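Local coordinates for SCO1 protein (Saccharomyces cerevisiae, PDB 2B7K), which is required for the accumulation of cytochrome c oxidase subunits 1 and 2 and is thought to serve in mitochondrial copper transport or insertion into that enzyme, at residues D91-L96 / G109-F114. Sequence-based numbering, arbitrary orientation.
Sequences DSPAVL and GLTGTF
Thr111, at the end of strand 108-111, hands its hydroxyl to the turn that leads into helix 93-100: OG1 donates to the backbone carbonyl Asp91 O over 2.9 Å. The C=O...donor angle is 160° and the hydroxyl sits 20° out of the carbonyl plane, a nearly head-on approach. OG1 lies anti to the backbone N of Thr111 (chi1 -176°), and CG2 is left to face the helix, lying 3.9 Å from Pro93 CG and equally close to Pro93 CD. The two side chains cross at about a right angle.

The tight part is deeper. Leu96 reaches down from the helix with one methyl, CD1, which rests on the strand backbone 3.7 Å from Leu110 O and also meets Thr111 CB at 3.9 Å. Gly109, with no side chain, leaves room for that methyl to come down on its carbonyl carbon. Leu110 turns its side chain to the other face of the sheet, while Leu96 also packs on Phe83 of strand 80-85.

The outer side is looser. Ser92 N-caps the helix through a weak bond from Val95 N to its OG, 3.4 Å long, and past Thr111 the chain leaves the helix, with Thr113 capping helix 114-123.

This is the helix-to-strand packing of a beta-alpha-beta unit in the thioredoxin-like fold. Asp91, whose carboxylate bonds to Ser51 and Thr85, lies about 8 Å, side chain to side chain, from Cys53 and Cys57, probable copper ligands by analogy with relatives. One directed hydrogen bond thus ties the turn's carbonyl to Thr111, and methyl packing by Leu96 and Thr111 does the rest.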
ATOM      1  N   ASP A  91      -2.678 -15.884   4.327  1.00 18.91           N
ATOM      2  CA  ASP A  91      -1.524 -15.057   3.979  1.00 19.10           C
ATOM      3  C   ASP A  91      -0.519 -14.826   5.096  1.00 19.12           C
ATOM      4  O   ASP A  91      -0.424 -13.734   5.664  1.00 18.93           O
ATOM      5  CB  ASP A  91      -1.999 -13.720   3.408  1.00 20.04           C
ATOM      6  CG  ASP A  91      -2.550 -13.856   1.996  1.00 21.85           C
ATOM      7  OD1 ASP A  91      -2.621 -14.994   1.486  1.00 23.01           O
ATOM      8  OD2 ASP A  91      -2.905 -12.826   1.395  1.00 19.28           O
ATOM      9  N   SER A  92       0.232 -15.880   5.396  1.00 17.42           N
ATOM     10  CA  SER A  92       1.264 -15.850   6.416  1.00 18.89           C
ATOM     11  C   SER A  92       2.474 -15.137   5.814  1.00 18.12           C
ATOM     12  O   SER A  92       2.511 -14.864   4.607  1.00 17.41           O
ATOM     13  CB  SER A  92       1.666 -17.275   6.774  1.00 19.08           C
ATOM     14  OG  SER A  92       2.255 -17.890   5.642  1.00 23.14           O
ATOM     15  N   PRO A  93       3.478 -14.825   6.642  1.00 17.12           N
ATOM     16  CA  PRO A  93       4.651 -14.148   6.088  1.00 18.02           C
ATOM     17  C   PRO A  93       5.277 -14.913   4.922  1.00 18.08           C
ATOM     18  O   PRO A  93       5.650 -14.310   3.926  1.00 17.92           O
ATOM     19  CB  PRO A  93       5.581 -14.033   7.291  1.00 16.00           C
ATOM     20  CG  PRO A  93       4.607 -13.809   8.412  1.00 16.22           C
ATOM     21  CD  PRO A  93       3.526 -14.831   8.117  1.00 14.19           C
ATOM     22  N   ALA A  94       5.372 -16.239   5.032  1.00 16.60           N
ATOM     23  CA  ALA A  94       5.964 -17.041   3.955  1.00 16.93           C
ATOM     24  C   ALA A  94       5.140 -16.982   2.667  1.00 17.39           C
ATOM     25  O   ALA A  94       5.694 -16.892   1.572  1.00 16.59           O
ATOM     26  CB  ALA A  94       6.128 -18.495   4.404  1.00 23.15           C
ATOM     27  N   VAL A  95       3.818 -17.042   2.798  1.00 17.22           N
ATOM     28  CA  VAL A  95       2.939 -16.972   1.637  1.00 18.18           C
ATOM     29  C   VAL A  95       3.069 -15.621   0.935  1.00 17.28           C
ATOM     30  O   VAL A  95       3.079 -15.555  -0.297  1.00 16.07           O
ATOM     31  CB  VAL A  95       1.466 -17.200   2.032  1.00 20.15           C
ATOM     32  CG1 VAL A  95       0.542 -16.845   0.865  1.00 19.73           C
ATOM     33  CG2 VAL A  95       1.264 -18.654   2.423  1.00 20.49           C
ATOM     34  N   LEU A  96       3.168 -14.546   1.709  1.00 14.89           N
ATOM     35  CA  LEU A  96       3.314 -13.222   1.113  1.00 16.29           C
ATOM     36  C   LEU A  96       4.659 -13.075   0.411  1.00 17.23           C
ATOM     37  O   LEU A  96       4.740 -12.462  -0.654  1.00 16.34           O
ATOM     38  CB  LEU A  96       3.160 -12.120   2.169  1.00 17.49           C
ATOM     39  CG  LEU A  96       1.740 -11.914   2.709  1.00 18.49           C
ATOM     40  CD1 LEU A  96       1.730 -10.725   3.655  1.00 19.51           C
ATOM     41  CD2 LEU A  96       0.770 -11.680   1.563  1.00 18.96           C
ATOM     42  N   GLY A 109       5.131  -6.874   2.110  1.00 14.47           N
ATOM     43  CA  GLY A 109       3.877  -7.463   2.543  1.00 14.61           C
ATOM     44  C   GLY A 109       3.707  -7.374   4.049  1.00 14.02           C
ATOM     45  O   GLY A 109       4.660  -7.614   4.802  1.00 14.14           O
ATOM     46  N   LEU A 110       2.502  -7.009   4.489  1.00 11.85           N
ATOM     47  CA  LEU A 110       2.203  -6.910   5.920  1.00 12.20           C
ATOM     48  C   LEU A 110       1.050  -7.839   6.255  1.00 11.84           C
ATOM     49  O   LEU A 110       0.098  -7.960   5.486  1.00 11.87           O
ATOM     50  CB  LEU A 110       1.788  -5.488   6.312  1.00 11.72           C
ATOM     51  CG  LEU A 110       2.725  -4.319   6.014  1.00 11.10           C
ATOM     52  CD1 LEU A 110       2.158  -3.047   6.642  1.00 15.49           C
ATOM     53  CD2 LEU A 110       4.120  -4.608   6.571  1.00 14.17           C
ATOM     54  N   THR A 111       1.136  -8.483   7.410  1.00 10.48           N
ATOM     55  CA  THR A 111       0.077  -9.380   7.841  1.00 12.04           C
ATOM     56  C   THR A 111       0.065  -9.405   9.363  1.00 12.72           C
ATOM     57  O   THR A 111       0.781  -8.642  10.006  1.00 13.98           O
ATOM     58  CB  THR A 111       0.281 -10.809   7.292  1.00 15.19           C
ATOM     59  OG1 THR A 111      -0.835 -11.630   7.672  1.00 17.16           O
ATOM     60  CG2 THR A 111       1.566 -11.419   7.829  1.00 17.52           C
ATOM     61  N   GLY A 112      -0.752 -10.276   9.937  1.00 15.75           N
ATOM     62  CA  GLY A 112      -0.820 -10.352  11.385  1.00 15.38           C
ATOM     63  C   GLY A 112      -1.934 -11.277  11.814  1.00 15.65           C
ATOM     64  O   GLY A 112      -2.377 -12.119  11.039  1.00 14.32           O
ATOM     65  N   THR A 113      -2.382 -11.127  13.052  1.00 16.37           N
ATOM     66  CA  THR A 113      -3.465 -11.958  13.558  1.00 16.43           C
ATOM     67  C   THR A 113      -4.769 -11.422  12.982  1.00 17.28           C
ATOM     68  O   THR A 113      -4.799 -10.334  12.414  1.00 16.51           O
ATOM     69  CB  THR A 113      -3.544 -11.885  15.081  1.00 14.80           C
ATOM     70  OG1 THR A 113      -3.731 -10.525  15.475  1.00 14.66           O
ATOM     71  CG2 THR A 113      -2.267 -12.425  15.714  1.00 16.03           C
ATOM     72  N   PHE A 114      -5.844 -12.188  13.119  1.00 17.35           N
ATOM     73  CA  PHE A 114      -7.141 -11.745  12.619  1.00 18.54           C
ATOM     74  C   PHE A 114      -7.481 -10.382  13.208  1.00 17.67           C
ATOM     75  O   PHE A 114      -7.918  -9.477  12.498  1.00 18.55           O
ATOM     76  CB  PHE A 114      -8.242 -12.735  13.010  1.00 19.33           C
ATOM     77  CG  PHE A 114      -8.414 -13.868  12.048  1.00 22.83           C
ATOM     78  CD1 PHE A 114      -9.687 -14.222  11.605  1.00 25.78           C
ATOM     79  CD2 PHE A 114      -7.321 -14.592  11.593  1.00 23.80           C
ATOM     80  CE1 PHE A 114      -9.862 -15.282  10.722  1.00 27.19           C
ATOM     81  CE2 PHE A 114      -7.486 -15.654  10.710  1.00 26.28           C
ATOM     82  CZ  PHE A 114      -8.758 -15.999  10.275  1.00 26.82           C
TER